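Local coordinates for PtLCIB4 H88A mutant (PDB 5B5Z), which is a zinc-binding homologue of the limiting CO2-inducible protein LCIB, from a family grouped with the beta-carbonic anhydrases, which interconvert carbon dioxide and bicarbonate, at residues K23-A28 and G122-V127; L29-L34 and E68-E73; F261-R264 and M270-N273. All coordinates share one frame; numbering follows the deposited sequence.

Contact 1 (K23-A28 and G122-V127); sequences KAFPDA and GKWGTV
Phe25, whose ring meets the indole of Trp124, uses its backbone O to accept from Ala28 N at 3.1 Å, the bond that closes a type I beta turn just past the end of helix 16-24. Pro26 suits the second position of this turn because its ring already fixes the phi angle required there. Across the contact everything is apolar. Phe25 and Trp124 make an offset edge-to-face pair, with planes 79° apart and the edge of Phe25 directed toward the face of the six-membered indole ring; CE2 of Phe25 comes to 3.7 Å from CH2 of Trp124. Ala24, small enough for the helix end to come close, sets its CB 4.0 Å from Trp124 CZ2. In the fold, the N-terminal helix thus meets the loop between strand 107-117 and helix 140-154, with Val207 of helix 205-228 and Ile246 of the sheet packed against both aromatic rings. With CG anti to the carbonyl carbon (chi1 -67°), the indole extends toward the helix end. Were Trp124 exchanged for an alanine, the edge of Phe25 would probably lose its aromatic mate and a gap would open beside Val207.

Contact 2 (L29-L34 and E68-E73); sequences LTNAEL and EQDFGE
Asn31 and Asp70 meet at about a right angle, and so do Leu34 and Phe71: two crossed pairs, one polar and one apolar, that pack the first turn of helix 31-43 against helix 65-75. The start of the first helix is held by a capping box: Glu33 N donates to Thr30 OG1 at 3.0 Å, and Thr30 N donates in return to Glu33 OE1, which it meets from above the carboxylate plane, also at 3.0 Å. In the polar pair the amide and carboxylate planes are 88° apart. Asn31 ND2 gives its hydrogen to Asp70 OD2 over 3.0 Å, at an N-H...O angle of 157°; the acceptor lies nearly in the amide plane, whereas the donor reaches OD2 on its anti side and a little out of the carboxylate plane. An amide suits Asn31, which is buried: it offers the carboxylate an N-H and adds no charge of its own. OD2 also lies 3.2 Å from Asn31 CB, so the carboxylate is tucked against the root of the asparagine as well as its end. One turn further along helix 31-43, Leu34 has its CG anti to the backbone N (chi1 174°), which carries the branched end in among Leu67, Phe256 and Val258, while the Phe71 ring also touches Val35 and Val38. Leu34 CD2 sits at the edge of that ring, near its plane and 3.7 Å from Phe71 CE2.

Contact 3 (F261-R264 and M270-N273); sequences FCIR and MVEN
The Asn273 amide and the Phe261 ring turn to different partners: the amide O, OD1 of Asn273, takes a hydrogen from a water 2.7 Å away that in turn accepts from Phe261 N at 2.9 Å, while the Phe261 ring meets the ring of Phe274, with planes about 60° apart, and touches Val38, Arg41 and Leu42 of helix 31-43. Met275 N also donates to that amide O. The two strands form an antiparallel hairpin, their axes at 157°, interrupted by a classic beta bulge in which two residues, Val271 and Glu272, stand opposite the single Ile263. Ile263 O is therefore gripped twice, by Val271 N at 2.8 Å and by Glu272 N at a longer 3.3 Å; Ile263 N donates back to Glu272 O at 2.9 Å. Ile263, beta-branched, suits its extended strand position. Its CG2 packs 3.6 Å from CG2 of Val271. Ile263 and Glu272 point to one face of the sheet. On the other lie Cys262, Asn273, Arg264 and Met270; the guanidinium of Arg264 reaches on to a salt bridge with Asp226. Met270 runs extended until its last torsion, where the chain bends (chi3 61°), and its SD rests 4.1 Å from Cys262 CB.

In the fold
Contact 1 and contact 2 adjoin in sequence: helix 16-24 leads through the turn of 23-28 into strand 29-30 and helix 31-43, and the centres of the two contacts are 18 Å apart. Contact 2 and contact 3, with centres 20 Å apart, reach the same mixed sheet, because strand 29-30 pairs antiparallel with strand 255-264, whose far end forms the hairpin; helix 31-43 touches both ends of this strand. Contacts 1 and 3 are the most distant, 28 Å between centres. The zinc ion, bound by Cys59, His115 and Cys139, is tied through the chain to contact 1: segment 122-127 follows the strand carrying His115 and precedes Cys139, and the Trp124 side chain is about 13 Å from the metal.

Contact 1 (K23-A28 and G122-V127)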
loop_
_atom_site.group_PDB
_atom_site.type_symbol
_atom_site.label_atom_id
_atom_site.label_comp_id
_atom_site.label_asym_id
_atom_site.label_seq_id
_atom_site.Cartn_x
_atom_site.Cartn_y
_atom_site.Cartn_z
ATOM N N LYS A 23 -24.360 -10.250 14.722
ATOM C CA LYS A 23 -25.567 -10.689 14.026
ATOM C C LYS A 23 -25.213 -11.219 12.640
ATOM O O LYS A 23 -25.677 -12.280 12.223
ATOM C CB LYS A 23 -26.572 -9.533 13.910
ATOM C CG LYS A 23 -27.995 -9.850 14.313
ATOM C CD LYS A 23 -28.943 -8.735 13.877
ATOM C CE LYS A 23 -30.303 -9.325 13.466
ATOM N NZ LYS A 23 -31.326 -8.261 13.353
ATOM N N ALA A 24 -24.342 -10.498 11.937
ATOM C CA ALA A 24 -24.030 -10.850 10.560
ATOM C C ALA A 24 -22.823 -11.785 10.486
ATOM O O ALA A 24 -22.731 -12.623 9.588
ATOM C CB ALA A 24 -23.776 -9.588 9.732
ATOM N N PHE A 25 -21.908 -11.615 11.436
ATOM C CA PHE A 25 -20.647 -12.358 11.473
ATOM C C PHE A 25 -20.393 -12.921 12.875
ATOM O O PHE A 25 -19.639 -12.354 13.647
ATOM C CB PHE A 25 -19.484 -11.442 11.034
ATOM C CG PHE A 25 -19.698 -10.810 9.682
ATOM C CD1 PHE A 25 -19.529 -11.558 8.531
ATOM C CD2 PHE A 25 -20.101 -9.489 9.569
ATOM C CE1 PHE A 25 -19.752 -11.006 7.289
ATOM C CE2 PHE A 25 -20.324 -8.921 8.321
ATOM C CZ PHE A 25 -20.141 -9.686 7.179
ATOM N N PRO A 26 -21.056 -14.040 13.216
ATOM C CA PRO A 26 -21.023 -14.592 14.575
ATOM C C PRO A 26 -19.626 -14.944 15.030
ATOM O O PRO A 26 -19.361 -14.935 16.233
ATOM C CB PRO A 26 -21.853 -15.873 14.463
ATOM C CG PRO A 26 -22.641 -15.715 13.274
ATOM C CD PRO A 26 -21.996 -14.761 12.347
ATOM N N ASP A 27 -18.758 -15.265 14.072
ATOM C CA ASP A 27 -17.426 -15.768 14.387
ATOM C C ASP A 27 -16.366 -14.673 14.360
ATOM O O ASP A 27 -15.187 -14.978 14.472
ATOM C CB ASP A 27 -17.040 -16.902 13.422
ATOM C CG ASP A 27 -17.166 -16.515 11.947
ATOM O OD1 ASP A 27 -17.939 -15.593 11.607
ATOM O OD2 ASP A 27 -16.528 -17.186 11.105
ATOM N N ALA A 28 -16.778 -13.414 14.230
ATOM C CA ALA A 28 -15.807 -12.310 14.170
ATOM C C ALA A 28 -14.910 -12.253 15.408
ATOM O O ALA A 28 -15.370 -12.468 16.527
ATOM C CB ALA A 28 -16.519 -10.993 13.990
ATOM N N GLY A 122 -25.080 0.888 13.887
ATOM C CA GLY A 122 -25.150 -0.461 13.341
ATOM C C GLY A 122 -25.433 -0.547 11.850
ATOM O O GLY A 122 -25.873 -1.588 11.346
ATOM N N LYS A 123 -25.187 0.543 11.131
ATOM C CA LYS A 123 -25.418 0.577 9.688
ATOM C C LYS A 123 -24.142 0.142 8.953
ATOM O O LYS A 123 -23.052 0.647 9.249
ATOM C CB LYS A 123 -25.841 1.986 9.249
ATOM C CG LYS A 123 -25.980 2.185 7.748
ATOM C CD LYS A 123 -26.466 3.599 7.412
ATOM C CE LYS A 123 -26.927 3.721 5.958
ATOM N NZ LYS A 123 -28.395 3.486 5.796
ATOM N N TRP A 124 -24.276 -0.794 8.018
ATOM C CA TRP A 124 -23.119 -1.312 7.272
ATOM C C TRP A 124 -22.749 -0.424 6.089
ATOM O O TRP A 124 -23.603 0.234 5.500
ATOM C CB TRP A 124 -23.397 -2.735 6.773
ATOM C CG TRP A 124 -23.508 -3.728 7.874
ATOM C CD1 TRP A 124 -24.660 -4.214 8.439
ATOM C CD2 TRP A 124 -22.423 -4.349 8.577
ATOM N NE1 TRP A 124 -24.353 -5.104 9.443
ATOM C CE2 TRP A 124 -22.986 -5.203 9.549
ATOM C CE3 TRP A 124 -21.024 -4.268 8.474
ATOM C CZ2 TRP A 124 -22.204 -5.974 10.409
ATOM C CZ3 TRP A 124 -20.255 -5.031 9.318
ATOM C CH2 TRP A 124 -20.846 -5.877 10.280
ATOM N N GLY A 125 -21.466 -0.412 5.733
ATOM C CA GLY A 125 -21.028 0.296 4.545
ATOM C C GLY A 125 -20.584 1.718 4.802
ATOM O O GLY A 125 -20.344 2.467 3.859
ATOM N N THR A 126 -20.487 2.085 6.077
ATOM C CA THR A 126 -20.080 3.427 6.463
ATOM C C THR A 126 -19.502 3.415 7.874
ATOM O O THR A 126 -19.845 2.563 8.698
ATOM C CB THR A 126 -21.260 4.432 6.379
ATOM O OG1 THR A 126 -20.777 5.762 6.612
ATOM C CG2 THR A 126 -22.364 4.097 7.389
ATOM N N VAL A 127 -18.607 4.354 8.149
ATOM C CA VAL A 127 -18.060 4.489 9.492
ATOM C C VAL A 127 -17.537 5.911 9.669
ATOM O O VAL A 127 -17.103 6.551 8.712
ATOM C CB VAL A 127 -16.954 3.439 9.776
ATOM C CG1 VAL A 127 -15.704 3.713 8.934
ATOM C CG2 VAL A 127 -16.634 3.386 11.267
#

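Contact 2 (L29-L34 and E68-E73)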
loop_
_atom_site.group_PDB
_atom_site.type_symbol
_atom_site.label_atom_id
_atom_site.label_comp_id
_atom_site.label_asym_id
_atom_site.label_seq_id
_atom_site.Cartn_x
_atom_site.Cartn_y
_atom_site.Cartn_z
ATOM N N LEU A 29 -13.620 -11.973 15.191
ATOM C CA LEU A 29 -12.652 -11.797 16.271
ATOM C C LEU A 29 -12.229 -10.334 16.390
ATOM O O LEU A 29 -12.164 -9.642 15.387
ATOM C CB LEU A 29 -11.405 -12.648 16.020
ATOM C CG LEU A 29 -11.604 -14.154 15.865
ATOM C CD1 LEU A 29 -10.286 -14.842 15.510
ATOM C CD2 LEU A 29 -12.192 -14.730 17.145
ATOM N N THR A 30 -11.912 -9.860 17.591
ATOM C CA THR A 30 -11.261 -8.556 17.688
ATOM C C THR A 30 -9.859 -8.651 17.082
ATOM O O THR A 30 -9.289 -9.738 17.000
ATOM C CB THR A 30 -11.122 -8.068 19.130
ATOM O OG1 THR A 30 -10.241 -8.953 19.834
ATOM C CG2 THR A 30 -12.476 -8.039 19.832
ATOM N N ASN A 31 -9.299 -7.518 16.675
ATOM C CA ASN A 31 -7.933 -7.529 16.168
ATOM C C ASN A 31 -6.979 -8.229 17.132
ATOM O O ASN A 31 -6.156 -9.043 16.717
ATOM C CB ASN A 31 -7.446 -6.114 15.911
ATOM C CG ASN A 31 -7.877 -5.586 14.563
ATOM O OD1 ASN A 31 -8.866 -6.051 13.989
ATOM N ND2 ASN A 31 -7.119 -4.625 14.031
ATOM N N ALA A 32 -7.125 -7.942 18.419
ATOM C CA ALA A 32 -6.246 -8.537 19.414
ATOM C C ALA A 32 -6.413 -10.056 19.470
ATOM O O ALA A 32 -5.429 -10.799 19.508
ATOM C CB ALA A 32 -6.503 -7.909 20.790
ATOM N N GLU A 33 -7.660 -10.521 19.456
ATOM C CA GLU A 33 -7.928 -11.953 19.427
ATOM C C GLU A 33 -7.345 -12.613 18.187
ATOM O O GLU A 33 -6.813 -13.711 18.250
ATOM C CB GLU A 33 -9.441 -12.217 19.491
ATOM C CG GLU A 33 -10.046 -11.934 20.870
ATOM C CD GLU A 33 -11.574 -11.837 20.858
ATOM O OE1 GLU A 33 -12.188 -11.864 19.765
ATOM O OE2 GLU A 33 -12.167 -11.729 21.957
ATOM N N LEU A 34 -7.483 -11.946 17.050
ATOM C CA LEU A 34 -6.955 -12.478 15.797
ATOM C C LEU A 34 -5.432 -12.654 15.842
ATOM O O LEU A 34 -4.897 -13.709 15.505
ATOM C CB LEU A 34 -7.337 -11.556 14.639
ATOM C CG LEU A 34 -6.719 -11.931 13.287
ATOM C CD1 LEU A 34 -7.365 -13.197 12.744
ATOM C CD2 LEU A 34 -6.867 -10.768 12.306
ATOM N N GLU A 68 -2.729 -3.851 10.045
ATOM C CA GLU A 68 -1.328 -3.955 9.659
ATOM C C GLU A 68 -0.412 -3.654 10.833
ATOM O O GLU A 68 0.599 -4.336 11.020
ATOM C CB GLU A 68 -1.010 -3.003 8.504
ATOM C CG GLU A 68 -1.854 -3.269 7.278
ATOM C CD GLU A 68 -1.461 -2.394 6.108
ATOM O OE1 GLU A 68 -1.068 -1.228 6.355
ATOM O OE2 GLU A 68 -1.515 -2.886 4.954
ATOM N N GLN A 69 -0.760 -2.623 11.601
ATOM C CA GLN A 69 0.029 -2.251 12.772
ATOM C C GLN A 69 0.020 -3.361 13.818
ATOM O O GLN A 69 1.052 -3.664 14.412
ATOM C CB GLN A 69 -0.483 -0.949 13.376
ATOM C CG GLN A 69 -0.175 0.271 12.522
ATOM C CD GLN A 69 -0.811 1.532 13.073
ATOM O OE1 GLN A 69 -1.432 1.513 14.138
ATOM N NE2 GLN A 69 -0.643 2.642 12.359
ATOM N N ASP A 70 -1.133 -3.985 14.026
ATOM C CA ASP A 70 -1.235 -5.024 15.053
ATOM C C ASP A 70 -0.408 -6.271 14.712
ATOM O O ASP A 70 0.283 -6.835 15.567
ATOM C CB ASP A 70 -2.700 -5.396 15.275
ATOM C CG ASP A 70 -3.493 -4.279 15.931
ATOM O OD1 ASP A 70 -2.884 -3.362 16.528
ATOM O OD2 ASP A 70 -4.743 -4.315 15.852
ATOM N N PHE A 71 -0.437 -6.701 13.455
ATOM C CA PHE A 71 0.438 -7.797 13.044
ATOM C C PHE A 71 1.901 -7.358 12.967
ATOM O O PHE A 71 2.804 -8.157 13.177
ATOM C CB PHE A 71 -0.008 -8.372 11.689
ATOM C CG PHE A 71 -1.051 -9.449 11.809
ATOM C CD1 PHE A 71 -0.712 -10.706 12.300
ATOM C CD2 PHE A 71 -2.361 -9.219 11.431
ATOM C CE1 PHE A 71 -1.657 -11.707 12.412
ATOM C CE2 PHE A 71 -3.307 -10.225 11.549
ATOM C CZ PHE A 71 -2.955 -11.467 12.046
ATOM N N GLY A 72 2.109 -6.093 12.627
ATOM C CA GLY A 72 3.446 -5.537 12.505
ATOM C C GLY A 72 4.166 -5.514 13.838
ATOM O O GLY A 72 5.390 -5.651 13.896
ATOM N N GLU A 73 3.410 -5.363 14.917
ATOM C CA GLU A 73 4.022 -5.451 16.251
ATOM C C GLU A 73 4.645 -6.815 16.522
ATOM O O GLU A 73 5.609 -6.918 17.296
ATOM C CB GLU A 73 2.996 -5.131 17.337
ATOM C CG GLU A 73 2.548 -3.698 17.326
ATOM C CD GLU A 73 1.475 -3.401 18.360
ATOM O OE1 GLU A 73 0.930 -4.356 18.972
ATOM O OE2 GLU A 73 1.174 -2.200 18.548
#

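Contact 3 (F261-R264 and M270-N273)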
loop_
_atom_site.group_PDB
_atom_site.type_symbol
_atom_site.label_atom_id
_atom_site.label_comp_id
_atom_site.label_asym_id
_atom_site.label_seq_id
_atom_site.Cartn_x
_atom_site.Cartn_y
_atom_site.Cartn_z
ATOM N N PHE A 261 -7.430 -19.810 6.762
ATOM C CA PHE A 261 -6.234 -19.796 7.601
ATOM C C PHE A 261 -5.524 -21.116 7.354
ATOM O O PHE A 261 -5.978 -22.163 7.807
ATOM C CB PHE A 261 -6.590 -19.618 9.071
ATOM C CG PHE A 261 -5.396 -19.519 9.978
ATOM C CD1 PHE A 261 -4.152 -19.158 9.484
ATOM C CD2 PHE A 261 -5.527 -19.785 11.330
ATOM C CE1 PHE A 261 -3.061 -19.073 10.331
ATOM C CE2 PHE A 261 -4.435 -19.702 12.184
ATOM C CZ PHE A 261 -3.208 -19.335 11.685
ATOM N N CYS A 262 -4.434 -21.063 6.600
ATOM C CA CYS A 262 -3.780 -22.285 6.148
ATOM C C CYS A 262 -2.316 -22.047 5.827
ATOM O O CYS A 262 -1.847 -20.906 5.806
ATOM C CB CYS A 262 -4.512 -22.856 4.922
ATOM S SG CYS A 262 -4.371 -21.851 3.410
ATOM N N ILE A 263 -1.598 -23.138 5.581
ATOM C CA ILE A 263 -0.193 -23.080 5.227
ATOM C C ILE A 263 0.043 -23.867 3.945
ATOM O O ILE A 263 -0.471 -24.973 3.783
ATOM C CB ILE A 263 0.700 -23.642 6.345
ATOM C CG1 ILE A 263 0.498 -22.866 7.648
ATOM C CG2 ILE A 263 2.154 -23.569 5.930
ATOM C CD1 ILE A 263 1.293 -23.444 8.818
ATOM N N ARG A 264 0.798 -23.274 3.030
ATOM C CA ARG A 264 1.178 -23.921 1.781
ATOM C C ARG A 264 2.689 -24.121 1.744
ATOM O O ARG A 264 3.427 -23.335 2.329
ATOM C CB ARG A 264 0.725 -23.086 0.582
ATOM C CG ARG A 264 -0.783 -22.908 0.478
ATOM C CD ARG A 264 -1.131 -21.777 -0.495
ATOM N NE ARG A 264 -0.463 -21.948 -1.783
ATOM C CZ ARG A 264 -1.090 -22.115 -2.946
ATOM N NH1 ARG A 264 -2.414 -22.114 -3.001
ATOM N NH2 ARG A 264 -0.389 -22.266 -4.060
ATOM N N MET A 270 -1.190 -27.453 -0.117
ATOM C CA MET A 270 -1.671 -27.051 1.203
ATOM C C MET A 270 -1.268 -28.089 2.247
ATOM O O MET A 270 -1.703 -29.237 2.179
ATOM C CB MET A 270 -3.186 -26.866 1.217
ATOM C CG MET A 270 -3.715 -26.376 2.564
ATOM S SD MET A 270 -5.495 -26.074 2.599
ATOM C CE MET A 270 -6.134 -27.712 2.229
ATOM N N VAL A 271 -0.448 -27.685 3.213
ATOM C CA VAL A 271 0.078 -28.612 4.211
ATOM C C VAL A 271 -0.650 -28.536 5.559
ATOM O O VAL A 271 -0.662 -29.510 6.316
ATOM C CB VAL A 271 1.590 -28.384 4.436
ATOM C CG1 VAL A 271 2.352 -28.557 3.128
ATOM C CG2 VAL A 271 1.841 -27.017 4.998
ATOM N N GLU A 272 -1.261 -27.393 5.865
ATOM C CA GLU A 272 -2.138 -27.307 7.024
ATOM C C GLU A 272 -3.365 -26.476 6.694
ATOM O O GLU A 272 -3.287 -25.520 5.930
ATOM C CB GLU A 272 -1.426 -26.696 8.241
ATOM C CG GLU A 272 -0.140 -27.406 8.688
ATOM C CD GLU A 272 -0.368 -28.744 9.395
ATOM O OE1 GLU A 272 -1.479 -28.994 9.912
ATOM O OE2 GLU A 272 0.589 -29.550 9.435
ATOM N N ASN A 273 -4.494 -26.850 7.279
ATOM C CA ASN A 273 -5.710 -26.050 7.193
ATOM C C ASN A 273 -6.289 -25.901 8.589
ATOM O O ASN A 273 -6.683 -26.880 9.220
ATOM C CB ASN A 273 -6.724 -26.687 6.237
ATOM C CG ASN A 273 -7.844 -25.738 5.861
ATOM O OD1 ASN A 273 -8.102 -24.759 6.563
ATOM N ND2 ASN A 273 -8.522 -26.024 4.747
HETATM O O HOH W 1 -8.259 -22.282 5.397
#